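Local coordinates for protein putative sulfatase yidJ (Bacteroides fragilis, PDB 2QZU) that probably hydrolyses sulfate esters as a metal-binding arylsulfatase of the sulfatase family, at residues A205-A208 against I209-I212; G269-F272 against R273-R277; M355-F358 against A359-Y362; F406-H409 against A410-Y413; T441-P444 against H445-N449. One frame throughout, in Å; residues are numbered along the deposited sequence.

Contact 1 (A205-A208 against I209-I212); sequences ASKA and IEYI
Two successive bends in the Lys207 chain (chi2 -56°, chi3 -67°) curl its ammonium group along the helix toward Glu210, whose own chain runs extended beyond CG. Both residues carry CG beside the backbone N, and the two side chains converge at an angle until Lys207 NZ lies 2.9 Å from Glu210 OE1. NZ meets this oxygen nearly along its C-O axis. The result is an i to i+3 salt bridge along the outer side of the helix, with Lys207 CE also close, 3.4 Å from the same Glu210 OE1.

Beneath it runs the regular alpha-helical ladder. Ile212 N donates to Ala208 O at 2.9 Å, and in the same way Ile209 N is bonded to Ala205 O, Glu210 N to Ser206 O and Tyr211 N to Lys207 O. The isoleucines lean back over this ladder, Ile209 CG1 reaching 3.0 Å from Ala205 O and Ile212 CG1 lying 3.1 Å from Ala208 O.

The hydroxyl of Ser206 is bonded to Glu202 O and to Arg292. Within the fold, helix 200-213 sets Ala205 and Ile212 against helix 267-299, while Ala208 and Tyr211 rest on strand 222-228 and Lys207 touches Ile130 of strand 126-130, so the helix packs on the central mixed sheet.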
loop_
_atom_site.group_PDB
_atom_site.type_symbol
_atom_site.label_atom_id
_atom_site.label_comp_id
_atom_site.label_asym_id
_atom_site.label_seq_id
_atom_site.Cartn_x
_atom_site.Cartn_y
_atom_site.Cartn_z
ATOM N N ALA A 205 2.031 -23.836 3.789
ATOM C CA ALA A 205 1.621 -25.149 3.315
ATOM C C ALA A 205 2.837 -26.077 3.247
ATOM O O ALA A 205 2.734 -27.268 3.538
ATOM C CB ALA A 205 0.954 -25.037 1.941
ATOM N N SER A 206 3.993 -25.536 2.867
ATOM C CA SER A 206 5.201 -26.353 2.799
ATOM C C SER A 206 5.616 -26.838 4.183
ATOM O O SER A 206 6.025 -27.986 4.343
ATOM C CB SER A 206 6.352 -25.575 2.163
ATOM O OG SER A 206 6.111 -25.376 0.786
ATOM N N LYS A 207 5.505 -25.969 5.186
ATOM C CA LYS A 207 5.872 -26.357 6.544
ATOM C C LYS A 207 4.835 -27.323 7.120
ATOM O O LYS A 207 5.169 -28.198 7.918
ATOM C CB LYS A 207 5.996 -25.125 7.448
ATOM C CG LYS A 207 7.046 -24.112 6.996
ATOM C CD LYS A 207 8.436 -24.728 6.835
ATOM C CE LYS A 207 9.023 -25.179 8.166
ATOM N NZ LYS A 207 10.412 -25.707 8.013
ATOM N N ALA A 208 3.576 -27.160 6.719
ATOM C CA ALA A 208 2.516 -28.048 7.194
ATOM C C ALA A 208 2.748 -29.446 6.626
ATOM O O ALA A 208 2.507 -30.445 7.298
ATOM C CB ALA A 208 1.149 -27.527 6.759
ATOM N N ILE A 209 3.222 -29.504 5.383
ATOM C CA ILE A 209 3.500 -30.777 4.726
ATOM C C ILE A 209 4.641 -31.493 5.450
ATOM O O ILE A 209 4.570 -32.696 5.698
ATOM C CB ILE A 209 3.840 -30.552 3.231
ATOM C CG1 ILE A 209 2.569 -30.115 2.493
ATOM C CG2 ILE A 209 4.419 -31.820 2.613
ATOM C CD1 ILE A 209 2.784 -29.739 1.042
ATOM N N GLU A 210 5.690 -30.758 5.802
ATOM C CA GLU A 210 6.795 -31.377 6.522
ATOM C C GLU A 210 6.295 -31.931 7.853
ATOM O O GLU A 210 6.659 -33.043 8.246
ATOM C CB GLU A 210 7.916 -30.366 6.761
ATOM C CG GLU A 210 8.467 -29.783 5.474
ATOM C CD GLU A 210 9.671 -28.897 5.698
ATOM O OE1 GLU A 210 9.680 -28.143 6.692
ATOM O OE2 GLU A 210 10.604 -28.947 4.869
ATOM N N TYR A 211 5.455 -31.164 8.542
ATOM C CA TYR A 211 4.916 -31.611 9.825
ATOM C C TYR A 211 4.107 -32.893 9.634
ATOM O O TYR A 211 4.277 -33.867 10.368
ATOM C CB TYR A 211 4.010 -30.539 10.433
ATOM C CG TYR A 211 3.561 -30.875 11.838
ATOM C CD1 TYR A 211 4.414 -30.694 12.923
ATOM C CD2 TYR A 211 2.288 -31.388 12.079
ATOM C CE1 TYR A 211 4.012 -31.012 14.217
ATOM C CE2 TYR A 211 1.874 -31.712 13.372
ATOM C CZ TYR A 211 2.743 -31.520 14.433
ATOM O OH TYR A 211 2.346 -31.828 15.715
ATOM N N ILE A 212 3.227 -32.880 8.640
ATOM C CA ILE A 212 2.386 -34.031 8.338
ATOM C C ILE A 212 3.207 -35.266 7.959
ATOM O O ILE A 212 2.900 -36.378 8.398
ATOM C CB ILE A 212 1.385 -33.682 7.211
ATOM C CG1 ILE A 212 0.361 -32.674 7.749
ATOM C CG2 ILE A 212 0.700 -34.940 6.708
ATOM C CD1 ILE A 212 -0.554 -32.069 6.694
#

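Contact 2 (G269-F272 against R273-R277); sequences GDYF and RNNIR
Arg273 runs its extended chain back along the helix to Gly269, one turn earlier, and grips its carbonyl oxygen twice. Arg273 N donates to Gly269 O at 3.2 Å in the usual i to i+4 manner, and Arg273 NH1 donates to that Gly269 O at 2.9 Å, arriving from the opposite face of the carbonyl plane. The oxygen lies in the guanidinium plane, at its edge. NE forms a salt bridge with Glu252 and NH1 also bonds Pro262 O, so the guanidinium is held on several sides.

Next, Asn274 N donates to Asp270 O at 2.8 Å, continuing the helical ladder.

At Asn275 the backbone and the side chain divide the work. Asn275 N bonds Phe272 O at 3.3 Å and is only weakly linked to Tyr271 O, whereas Asn275 ND2 takes that Tyr271 O at 2.9 Å, in the carbonyl plane and on a lone pair. With CG beside the backbone N (chi1 -67°), the amide is swung toward Tyr271; ND2 also sits 3.2 Å above the plane of the Tyr271 ring, offset toward its rim, the amide and ring planes being 56° apart.

Ile276 N donates to Phe272 O at 3.0 Å, which gives this oxygen its second donor. The two side chains run alongside one another in the same direction, Ile276 CD1 to Phe272 CZ measuring 4.0 Å.

This early part of helix 267-299 lays Arg273 and Ile276 on helix 251-254, sets Phe272 and Ile276 against Met318, and presents Tyr271 to Gln220 of the second subunit.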
loop_
_atom_site.group_PDB
_atom_site.type_symbol
_atom_site.label_atom_id
_atom_site.label_comp_id
_atom_site.label_asym_id
_atom_site.label_seq_id
_atom_site.Cartn_x
_atom_site.Cartn_y
_atom_site.Cartn_z
ATOM N N GLY A 269 -18.349 2.118 -3.766
ATOM C CA GLY A 269 -18.690 1.306 -4.918
ATOM C C GLY A 269 -17.437 1.007 -5.726
ATOM O O GLY A 269 -17.253 -0.104 -6.230
ATOM N N ASP A 270 -16.563 2.001 -5.852
ATOM C CA ASP A 270 -15.325 1.809 -6.597
ATOM C C ASP A 270 -14.363 0.939 -5.804
ATOM O O ASP A 270 -13.591 0.176 -6.381
ATOM C CB ASP A 270 -14.664 3.151 -6.924
ATOM C CG ASP A 270 -15.434 3.937 -7.962
ATOM O OD1 ASP A 270 -16.133 3.305 -8.785
ATOM O OD2 ASP A 270 -15.331 5.183 -7.962
ATOM N N TYR A 271 -14.416 1.051 -4.482
ATOM C CA TYR A 271 -13.550 0.251 -3.627
ATOM C C TYR A 271 -13.842 -1.234 -3.854
ATOM O O TYR A 271 -12.923 -2.049 -3.965
ATOM C CB TYR A 271 -13.773 0.604 -2.154
ATOM C CG TYR A 271 -12.827 -0.121 -1.214
ATOM C CD1 TYR A 271 -11.454 0.139 -1.233
ATOM C CD2 TYR A 271 -13.300 -1.089 -0.327
ATOM C CE1 TYR A 271 -10.577 -0.549 -0.394
ATOM C CE2 TYR A 271 -12.434 -1.782 0.515
ATOM C CZ TYR A 271 -11.076 -1.510 0.478
ATOM O OH TYR A 271 -10.220 -2.200 1.307
ATOM N N PHE A 272 -15.123 -1.587 -3.922
ATOM C CA PHE A 272 -15.494 -2.979 -4.139
ATOM C C PHE A 272 -14.988 -3.451 -5.495
ATOM O O PHE A 272 -14.313 -4.476 -5.602
ATOM C CB PHE A 272 -17.014 -3.154 -4.091
ATOM C CG PHE A 272 -17.464 -4.560 -4.362
ATOM C CD1 PHE A 272 -17.464 -5.513 -3.347
ATOM C CD2 PHE A 272 -17.846 -4.946 -5.644
ATOM C CE1 PHE A 272 -17.835 -6.832 -3.607
ATOM C CE2 PHE A 272 -18.217 -6.261 -5.915
ATOM C CZ PHE A 272 -18.213 -7.205 -4.895
ATOM N N ARG A 273 -15.316 -2.684 -6.529
ATOM C CA ARG A 273 -14.931 -3.002 -7.898
ATOM C C ARG A 273 -13.419 -3.053 -8.144
ATOM O O ARG A 273 -12.945 -3.846 -8.955
ATOM C CB ARG A 273 -15.572 -1.987 -8.849
ATOM C CG ARG A 273 -17.095 -2.022 -8.862
ATOM C CD ARG A 273 -17.666 -0.886 -9.702
ATOM N NE ARG A 273 -19.107 -1.002 -9.914
ATOM C CZ ARG A 273 -20.033 -0.815 -8.976
ATOM N NH1 ARG A 273 -19.681 -0.497 -7.737
ATOM N NH2 ARG A 273 -21.317 -0.941 -9.280
ATOM N N ASN A 274 -12.672 -2.210 -7.441
ATOM C CA ASN A 274 -11.222 -2.136 -7.599
ATOM C C ASN A 274 -10.452 -3.241 -6.875
ATOM O O ASN A 274 -9.272 -3.447 -7.148
ATOM C CB ASN A 274 -10.724 -0.775 -7.097
ATOM C CG ASN A 274 -9.301 -0.474 -7.527
ATOM O OD1 ASN A 274 -8.550 0.177 -6.801
ATOM N ND2 ASN A 274 -8.929 -0.931 -8.717
ATOM N N ASN A 275 -11.112 -3.952 -5.964
ATOM C CA ASN A 275 -10.437 -4.994 -5.192
ATOM C C ASN A 275 -10.978 -6.420 -5.284
ATOM O O ASN A 275 -10.319 -7.356 -4.826
ATOM C CB ASN A 275 -10.401 -4.586 -3.715
ATOM C CG ASN A 275 -9.520 -3.382 -3.465
ATOM O OD1 ASN A 275 -8.290 -3.487 -3.473
ATOM N ND2 ASN A 275 -10.138 -2.226 -3.254
ATOM N N ILE A 276 -12.158 -6.600 -5.867
ATOM C CA ILE A 276 -12.734 -7.938 -5.950
ATOM C C ILE A 276 -11.886 -8.945 -6.733
ATOM O O ILE A 276 -11.809 -10.117 -6.351
ATOM C CB ILE A 276 -14.183 -7.894 -6.521
ATOM C CG1 ILE A 276 -14.859 -9.257 -6.335
ATOM C CG2 ILE A 276 -14.166 -7.493 -7.986
ATOM C CD1 ILE A 276 -15.036 -9.670 -4.884
ATOM N N ARG A 277 -11.237 -8.502 -7.809
ATOM C CA ARG A 277 -10.400 -9.405 -8.602
ATOM C C ARG A 277 -9.246 -9.981 -7.794
ATOM O O ARG A 277 -8.997 -11.190 -7.827
ATOM C CB ARG A 277 -9.823 -8.690 -9.830
ATOM C CG ARG A 277 -10.793 -8.542 -10.984
ATOM C CD ARG A 277 -10.087 -8.057 -12.250
ATOM N NE ARG A 277 -11.032 -7.880 -13.348
ATOM C CZ ARG A 277 -10.695 -7.488 -14.573
ATOM N NH1 ARG A 277 -9.429 -7.230 -14.865
ATOM N NH2 ARG A 277 -11.631 -7.353 -15.504
#

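Contact 3 (M355-F358 against A359-Y362); sequences MIAF and ADLY
Ala357 is still extended (phi/psi -113°/155°) and the chain turns helical at Phe358, so that Ala357 faces Asp360 across a tight turn. Asp360 N donates to Ala357 O at 2.9 Å, and the aspartate side chain returns the bond: Ala357 N donates to Asp360 OD2, also at 2.9 Å. OD2 is approached 39° out of the carboxylate plane. The same Asp360 OD2 lies 3.3 Å from Ala357 CB, close beside the methyl group. The carboxylate is buried but well supplied, since Gln399 NE2 also bonds OD2 and Phe382 N bonds OD1; this set of donors probably favours the charged form.

Further on, Leu361 N makes a weak hydrogen bond to Phe358 O at 3.4 Å, and Leu361 CG sits 3.5 Å from that Phe358 O. The apolar part joins Ile356 to Leu361: their side chains cross at about a right angle, with Ile356 CD1 4.1 Å from Leu361 CD2. The Phe358 ring packs on Ala79 and Leu83 of helix 76-85.

The bond from Ala357 N to the Asp360 carboxylate is the reciprocal half of a capping box and no more, because Ala357 has no side-chain acceptor to complete the box. Here it shapes the entry from edge strand 349-352 of the mixed sheet into helix 361-368, a strand-to-helix junction within the alpha/beta core of the sulfatase fold.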
loop_
_atom_site.group_PDB
_atom_site.type_symbol
_atom_site.label_atom_id
_atom_site.label_comp_id
_atom_site.label_asym_id
_atom_site.label_seq_id
_atom_site.Cartn_x
_atom_site.Cartn_y
_atom_site.Cartn_z
HETATM N N MSE A 355 -26.424 -23.589 11.847
HETATM C CA MSE A 355 -25.784 -22.290 12.056
HETATM C C MSE A 355 -24.638 -22.378 13.060
HETATM O O MSE A 355 -24.650 -21.717 14.102
HETATM C CB MSE A 355 -26.804 -21.253 12.536
HETATM C CG MSE A 355 -26.342 -19.823 12.297
HETATM SE SE MSE A 355 -27.321 -18.513 13.309
HETATM C CE MSE A 355 -29.097 -18.877 12.609
ATOM N N ILE A 356 -23.647 -23.200 12.737
ATOM C CA ILE A 356 -22.489 -23.371 13.600
ATOM C C ILE A 356 -21.647 -22.098 13.560
ATOM O O ILE A 356 -21.574 -21.421 12.533
ATOM C CB ILE A 356 -21.644 -24.594 13.143
ATOM C CG1 ILE A 356 -20.408 -24.749 14.030
ATOM C CG2 ILE A 356 -21.236 -24.442 11.684
ATOM C CD1 ILE A 356 -19.683 -26.067 13.822
ATOM N N ALA A 357 -21.030 -21.759 14.687
ATOM C CA ALA A 357 -20.204 -20.562 14.752
ATOM C C ALA A 357 -18.742 -20.921 14.941
ATOM O O ALA A 357 -18.407 -21.980 15.475
ATOM C CB ALA A 357 -20.662 -19.662 15.898
ATOM N N PHE A 358 -17.877 -20.018 14.502
ATOM C CA PHE A 358 -16.434 -20.180 14.620
ATOM C C PHE A 358 -16.067 -20.595 16.049
ATOM O O PHE A 358 -15.262 -21.505 16.251
ATOM C CB PHE A 358 -15.766 -18.846 14.259
ATOM C CG PHE A 358 -14.262 -18.889 14.188
ATOM C CD1 PHE A 358 -13.610 -19.685 13.247
ATOM C CD2 PHE A 358 -13.497 -18.063 15.012
ATOM C CE1 PHE A 358 -12.219 -19.652 13.126
ATOM C CE2 PHE A 358 -12.110 -18.021 14.901
ATOM C CZ PHE A 358 -11.468 -18.815 13.954
ATOM N N ALA A 359 -16.686 -19.946 17.032
ATOM C CA ALA A 359 -16.398 -20.213 18.442
ATOM C C ALA A 359 -16.949 -21.519 19.014
ATOM O O ALA A 359 -16.593 -21.907 20.124
ATOM C CB ALA A 359 -16.878 -19.041 19.292
ATOM N N ASP A 360 -17.822 -22.191 18.273
ATOM C CA ASP A 360 -18.386 -23.452 18.747
ATOM C C ASP A 360 -17.446 -24.623 18.496
ATOM O O ASP A 360 -17.678 -25.725 18.997
ATOM C CB ASP A 360 -19.722 -23.744 18.056
ATOM C CG ASP A 360 -20.764 -22.684 18.335
ATOM O OD1 ASP A 360 -20.754 -22.116 19.452
ATOM O OD2 ASP A 360 -21.604 -22.432 17.442
ATOM N N LEU A 361 -16.383 -24.390 17.732
ATOM C CA LEU A 361 -15.458 -25.469 17.407
ATOM C C LEU A 361 -14.717 -26.103 18.587
ATOM O O LEU A 361 -14.367 -27.280 18.526
ATOM C CB LEU A 361 -14.469 -25.003 16.328
ATOM C CG LEU A 361 -15.139 -24.794 14.961
ATOM C CD1 LEU A 361 -14.150 -24.183 13.981
ATOM C CD2 LEU A 361 -15.657 -26.127 14.428
ATOM N N TYR A 362 -14.496 -25.343 19.659
ATOM C CA TYR A 362 -13.810 -25.871 20.844
ATOM C C TYR A 362 -14.601 -27.070 21.408
ATOM O O TYR A 362 -14.123 -28.206 21.358
ATOM C CB TYR A 362 -13.662 -24.751 21.892
ATOM C CG TYR A 362 -12.859 -25.057 23.148
ATOM C CD1 TYR A 362 -13.025 -26.254 23.851
ATOM C CD2 TYR A 362 -12.021 -24.086 23.700
ATOM C CE1 TYR A 362 -12.380 -26.468 25.073
ATOM C CE2 TYR A 362 -11.381 -24.286 24.914
ATOM C CZ TYR A 362 -11.561 -25.475 25.599
ATOM O OH TYR A 362 -10.923 -25.662 26.803
#

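Contact 4 (F406-H409 against A410-Y413); sequences FDNH and ATGY
Asn408 and Thr411 are the ends of a type I beta turn, which carries the chain between the antiparallel strands 399-404 and 412-417; within it lies an Asx turn.

Asn408 supplies both turn acceptors. Its backbone oxygen closes the beta turn, Thr411 N donating to Asn408 O at 3.0 Å. Its side chain closes the Asx turn: Ala410 N donates to Asn408 OD1 at 3.1 Å, from well above the plane of the acceptor (50° out of it). The torsion chi1 of 180° points CG away from the backbone N, which carries OD1 to hydrogen-bonding distance of Ala410 N; there OD1 also comes 3.3 Å from Ala410 CB. On the other side of the amide, Asn408 ND2 lies 3.2 Å from Thr411 OG1, but the angle is too poor for a hydrogen bond. Both groups instead have their strongest partner in Asp429: ND2 bonds its carboxylate and OG1 its backbone N. The loop joining strands 421-428 and 431-439 of the same sheet thus fastens this turn, and backbone bonds from Ala410 to Gly430 and from Thr411 to Lys405 tie it down further.

His409, the second residue of the turn, packs its side chain on Val404 of the neighbouring strand. A bridging water spans the last half of the turn, donating to His409 O at 2.7 Å and to Thr411 O at 2.9 Å.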
loop_
_atom_site.group_PDB
_atom_site.type_symbol
_atom_site.label_atom_id
_atom_site.label_comp_id
_atom_site.label_asym_id
_atom_site.label_seq_id
_atom_site.Cartn_x
_atom_site.Cartn_y
_atom_site.Cartn_z
ATOM N N PHE A 406 -13.398 -1.743 23.723
ATOM C CA PHE A 406 -12.368 -2.219 24.643
ATOM C C PHE A 406 -12.118 -1.393 25.894
ATOM O O PHE A 406 -11.828 -1.956 26.952
ATOM C CB PHE A 406 -11.035 -2.428 23.910
ATOM C CG PHE A 406 -10.381 -1.159 23.457
ATOM C CD1 PHE A 406 -10.792 -0.527 22.287
ATOM C CD2 PHE A 406 -9.353 -0.589 24.203
ATOM C CE1 PHE A 406 -10.186 0.652 21.863
ATOM C CE2 PHE A 406 -8.741 0.590 23.787
ATOM C CZ PHE A 406 -9.159 1.210 22.614
ATOM N N ASP A 407 -12.230 -0.074 25.787
ATOM C CA ASP A 407 -11.989 0.791 26.941
ATOM C C ASP A 407 -13.249 1.242 27.686
ATOM O O ASP A 407 -13.178 2.087 28.579
ATOM C CB ASP A 407 -11.152 2.006 26.520
ATOM C CG ASP A 407 -11.807 2.821 25.418
ATOM O OD1 ASP A 407 -12.728 2.307 24.751
ATOM O OD2 ASP A 407 -11.382 3.980 25.210
ATOM N N ASN A 408 -14.394 0.671 27.323
ATOM C CA ASN A 408 -15.666 0.993 27.976
ATOM C C ASN A 408 -16.705 -0.045 27.580
ATOM O O ASN A 408 -17.427 0.133 26.600
ATOM C CB ASN A 408 -16.155 2.390 27.573
ATOM C CG ASN A 408 -17.483 2.757 28.228
ATOM O OD1 ASN A 408 -17.993 2.024 29.075
ATOM N ND2 ASN A 408 -18.044 3.897 27.836
ATOM N N HIS A 409 -16.780 -1.130 28.342
ATOM C CA HIS A 409 -17.723 -2.199 28.036
ATOM C C HIS A 409 -19.194 -1.788 28.051
ATOM O O HIS A 409 -20.042 -2.523 27.553
ATOM C CB HIS A 409 -17.506 -3.385 28.984
ATOM C CG HIS A 409 -16.182 -4.067 28.814
ATOM N ND1 HIS A 409 -15.819 -5.180 29.538
ATOM C CD2 HIS A 409 -15.128 -3.783 28.009
ATOM C CE1 HIS A 409 -14.599 -5.555 29.192
ATOM N NE2 HIS A 409 -14.158 -4.722 28.265
ATOM N N ALA A 410 -19.505 -0.619 28.613
ATOM C CA ALA A 410 -20.890 -0.158 28.659
ATOM C C ALA A 410 -21.333 0.404 27.312
ATOM O O ALA A 410 -22.473 0.844 27.155
ATOM C CB ALA A 410 -21.062 0.903 29.749
ATOM N N THR A 411 -20.426 0.395 26.343
ATOM C CA THR A 411 -20.729 0.898 25.006
ATOM C C THR A 411 -20.474 -0.204 23.992
ATOM O O THR A 411 -19.472 -0.907 24.077
ATOM C CB THR A 411 -19.854 2.122 24.654
ATOM O OG1 THR A 411 -20.196 3.211 25.520
ATOM C CG2 THR A 411 -20.077 2.552 23.204
ATOM N N GLY A 412 -21.388 -0.356 23.040
ATOM C CA GLY A 412 -21.215 -1.381 22.032
ATOM C C GLY A 412 -22.519 -1.974 21.537
ATOM O O GLY A 412 -23.597 -1.431 21.772
ATOM N N TYR A 413 -22.404 -3.101 20.842
ATOM C CA TYR A 413 -23.551 -3.806 20.287
ATOM C C TYR A 413 -23.684 -5.205 20.855
ATOM O O TYR A 413 -22.692 -5.847 21.191
ATOM C CB TYR A 413 -23.393 -4.005 18.777
ATOM C CG TYR A 413 -23.597 -2.807 17.891
ATOM C CD1 TYR A 413 -24.881 -2.381 17.543
ATOM C CD2 TYR A 413 -22.506 -2.140 17.338
ATOM C CE1 TYR A 413 -25.068 -1.320 16.655
ATOM C CE2 TYR A 413 -22.681 -1.080 16.457
ATOM C CZ TYR A 413 -23.964 -0.676 16.119
ATOM O OH TYR A 413 -24.136 0.376 15.244
HETATM O O HOH W 1 -19.934 -3.567 25.028
#

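Contact 5 (T441-P444 against H445-N449); sequences TNDP and HEMNN
A side-chain carboxylate holding the backbone just downstream joins Asp443 to Met447 and Asn448, at the surface in the loop between strand 431-439 and helix 455-471. A type I beta turn from Asp443 to Glu446 brings them together, closed by Glu446 N donating to Asp443 O at 3.0 Å. With chi1 at 176°, Asp443 turns CG away from its own N and toward the N-H groups of the chain leaving the turn. Met447 N, of a selenomethionine, then donates to Asp443 OD1 at 2.9 Å on the syn lone pair, with a nearly straight N-H...O angle of 170°. Asn448 N reaches Asp443 OD2 at 2.9 Å from above the carboxylate plane.

Two waters extend the grip. One donates to Asp443 OD2 at 2.8 Å and to Asn448 O; the other donates to Asp443 OD1 at 2.7 Å and accepts from His445 N at 2.8 Å. Each oxygen therefore has a protein donor and a water donor, which probably keeps the carboxylate ionised. At the turn's corner Pro444 CG lies over one face of the His445 ring, 4.0 Å from His445 CD2.

Beyond the turn, Glu446 OE2 bonds Glu331 N and Asn449 OD1 bonds Leu437 N, tying the loop to its surroundings. The segment resembles the Asp-Pro-x-Glu-x-x-Asn sequence met near the C-terminal sheet of sulfatases, and here its aspartate side chain accepts from the two N-H groups that follow a type I turn.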
loop_
_atom_site.group_PDB
_atom_site.type_symbol
_atom_site.label_atom_id
_atom_site.label_comp_id
_atom_site.label_asym_id
_atom_site.label_seq_id
_atom_site.Cartn_x
_atom_site.Cartn_y
_atom_site.Cartn_z
ATOM N N THR A 441 -35.194 -12.933 4.869
ATOM C CA THR A 441 -35.977 -13.671 3.885
ATOM C C THR A 441 -36.483 -12.711 2.808
ATOM O O THR A 441 -36.280 -12.941 1.615
ATOM C CB THR A 441 -37.185 -14.371 4.540
ATOM O OG1 THR A 441 -36.716 -15.344 5.482
ATOM C CG2 THR A 441 -38.043 -15.063 3.483
ATOM N N ASN A 442 -37.134 -11.633 3.236
ATOM C CA ASN A 442 -37.672 -10.635 2.308
ATOM C C ASN A 442 -36.643 -9.568 1.945
ATOM O O ASN A 442 -36.784 -8.873 0.939
ATOM C CB ASN A 442 -38.895 -9.943 2.925
ATOM C CG ASN A 442 -40.148 -10.798 2.866
ATOM O OD1 ASN A 442 -40.629 -11.142 1.786
ATOM N ND2 ASN A 442 -40.687 -11.138 4.031
ATOM N N ASP A 443 -35.611 -9.449 2.771
ATOM C CA ASP A 443 -34.566 -8.447 2.582
ATOM C C ASP A 443 -33.211 -9.117 2.824
ATOM O O ASP A 443 -32.526 -8.822 3.803
ATOM C CB ASP A 443 -34.826 -7.309 3.583
ATOM C CG ASP A 443 -33.753 -6.235 3.572
ATOM O OD1 ASP A 443 -33.250 -5.882 2.488
ATOM O OD2 ASP A 443 -33.436 -5.721 4.668
ATOM N N PRO A 444 -32.808 -10.031 1.924
ATOM C CA PRO A 444 -31.532 -10.745 2.057
ATOM C C PRO A 444 -30.274 -9.881 2.103
ATOM O O PRO A 444 -29.279 -10.262 2.723
ATOM C CB PRO A 444 -31.547 -11.700 0.862
ATOM C CG PRO A 444 -32.340 -10.938 -0.164
ATOM C CD PRO A 444 -33.477 -10.386 0.659
ATOM N N HIS A 445 -30.310 -8.721 1.458
ATOM C CA HIS A 445 -29.144 -7.845 1.445
ATOM C C HIS A 445 -29.190 -6.806 2.558
ATOM O O HIS A 445 -28.427 -5.839 2.557
ATOM C CB HIS A 445 -29.019 -7.183 0.075
ATOM C CG HIS A 445 -28.926 -8.168 -1.049
ATOM N ND1 HIS A 445 -27.878 -9.054 -1.173
ATOM C CD2 HIS A 445 -29.784 -8.455 -2.056
ATOM C CE1 HIS A 445 -28.096 -9.847 -2.207
ATOM N NE2 HIS A 445 -29.243 -9.506 -2.759
ATOM N N GLU A 446 -30.100 -7.027 3.502
ATOM C CA GLU A 446 -30.265 -6.170 4.672
ATOM C C GLU A 446 -30.203 -4.672 4.396
ATOM O O GLU A 446 -29.287 -3.977 4.844
ATOM C CB GLU A 446 -29.223 -6.571 5.714
ATOM C CG GLU A 446 -29.314 -8.050 6.073
ATOM C CD GLU A 446 -28.198 -8.519 6.987
ATOM O OE1 GLU A 446 -28.503 -9.170 8.007
ATOM O OE2 GLU A 446 -27.018 -8.248 6.680
HETATM N N MSE A 447 -31.204 -4.181 3.674
HETATM C CA MSE A 447 -31.289 -2.772 3.314
HETATM C C MSE A 447 -32.370 -2.034 4.102
HETATM O O MSE A 447 -32.374 -0.805 4.151
HETATM C CB MSE A 447 -31.612 -2.632 1.823
HETATM C CG MSE A 447 -30.667 -3.365 0.894
HETATM SE SE MSE A 447 -28.865 -2.689 0.998
HETATM C CE MSE A 447 -29.133 -0.976 0.127
ATOM N N ASN A 448 -33.283 -2.780 4.718
ATOM C CA ASN A 448 -34.388 -2.172 5.457
ATOM C C ASN A 448 -34.404 -2.502 6.940
ATOM O O ASN A 448 -34.715 -3.631 7.321
ATOM C CB ASN A 448 -35.721 -2.628 4.854
ATOM C CG ASN A 448 -36.897 -1.771 5.296
ATOM O OD1 ASN A 448 -38.052 -2.106 5.028
ATOM N ND2 ASN A 448 -36.609 -0.660 5.963
ATOM N N ASN A 449 -34.073 -1.524 7.776
ATOM C CA ASN A 449 -34.118 -1.737 9.216
ATOM C C ASN A 449 -35.598 -1.606 9.546
ATOM O O ASN A 449 -36.154 -0.511 9.486
ATOM C CB ASN A 449 -33.322 -0.665 9.964
ATOM C CG ASN A 449 -33.420 -0.823 11.471
ATOM O OD1 ASN A 449 -34.047 -1.761 11.966
ATOM N ND2 ASN A 449 -32.804 0.094 12.208
HETATM O O HOH W 2 -35.434 -6.174 6.606
HETATM O O HOH W 3 -32.280 -7.178 0.301
#

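How the contacts relate
Contacts 2 and 3 are buried, contact 1 is partly so, and contacts 4 and 5 lie at the surface. Contacts 1 and 2 belong to helices, and helix 267-299, which contains contact 2, also packs against the helix of contact 1, although the two centres are about 34 Å apart. Contact 3, nearest the chain's centre, marks a helix entry. Contacts 4 and 5 both adjoin the four-stranded antiparallel sheet, their nearest atoms about 9 Å apart. The chemistry follows: helical ladders reinforced by long polar chains in contacts 1 and 2, a buried aspartate with apolar neighbours in contact 3, and turns closed by Asn or Asp with bridging waters in contacts 4 and 5.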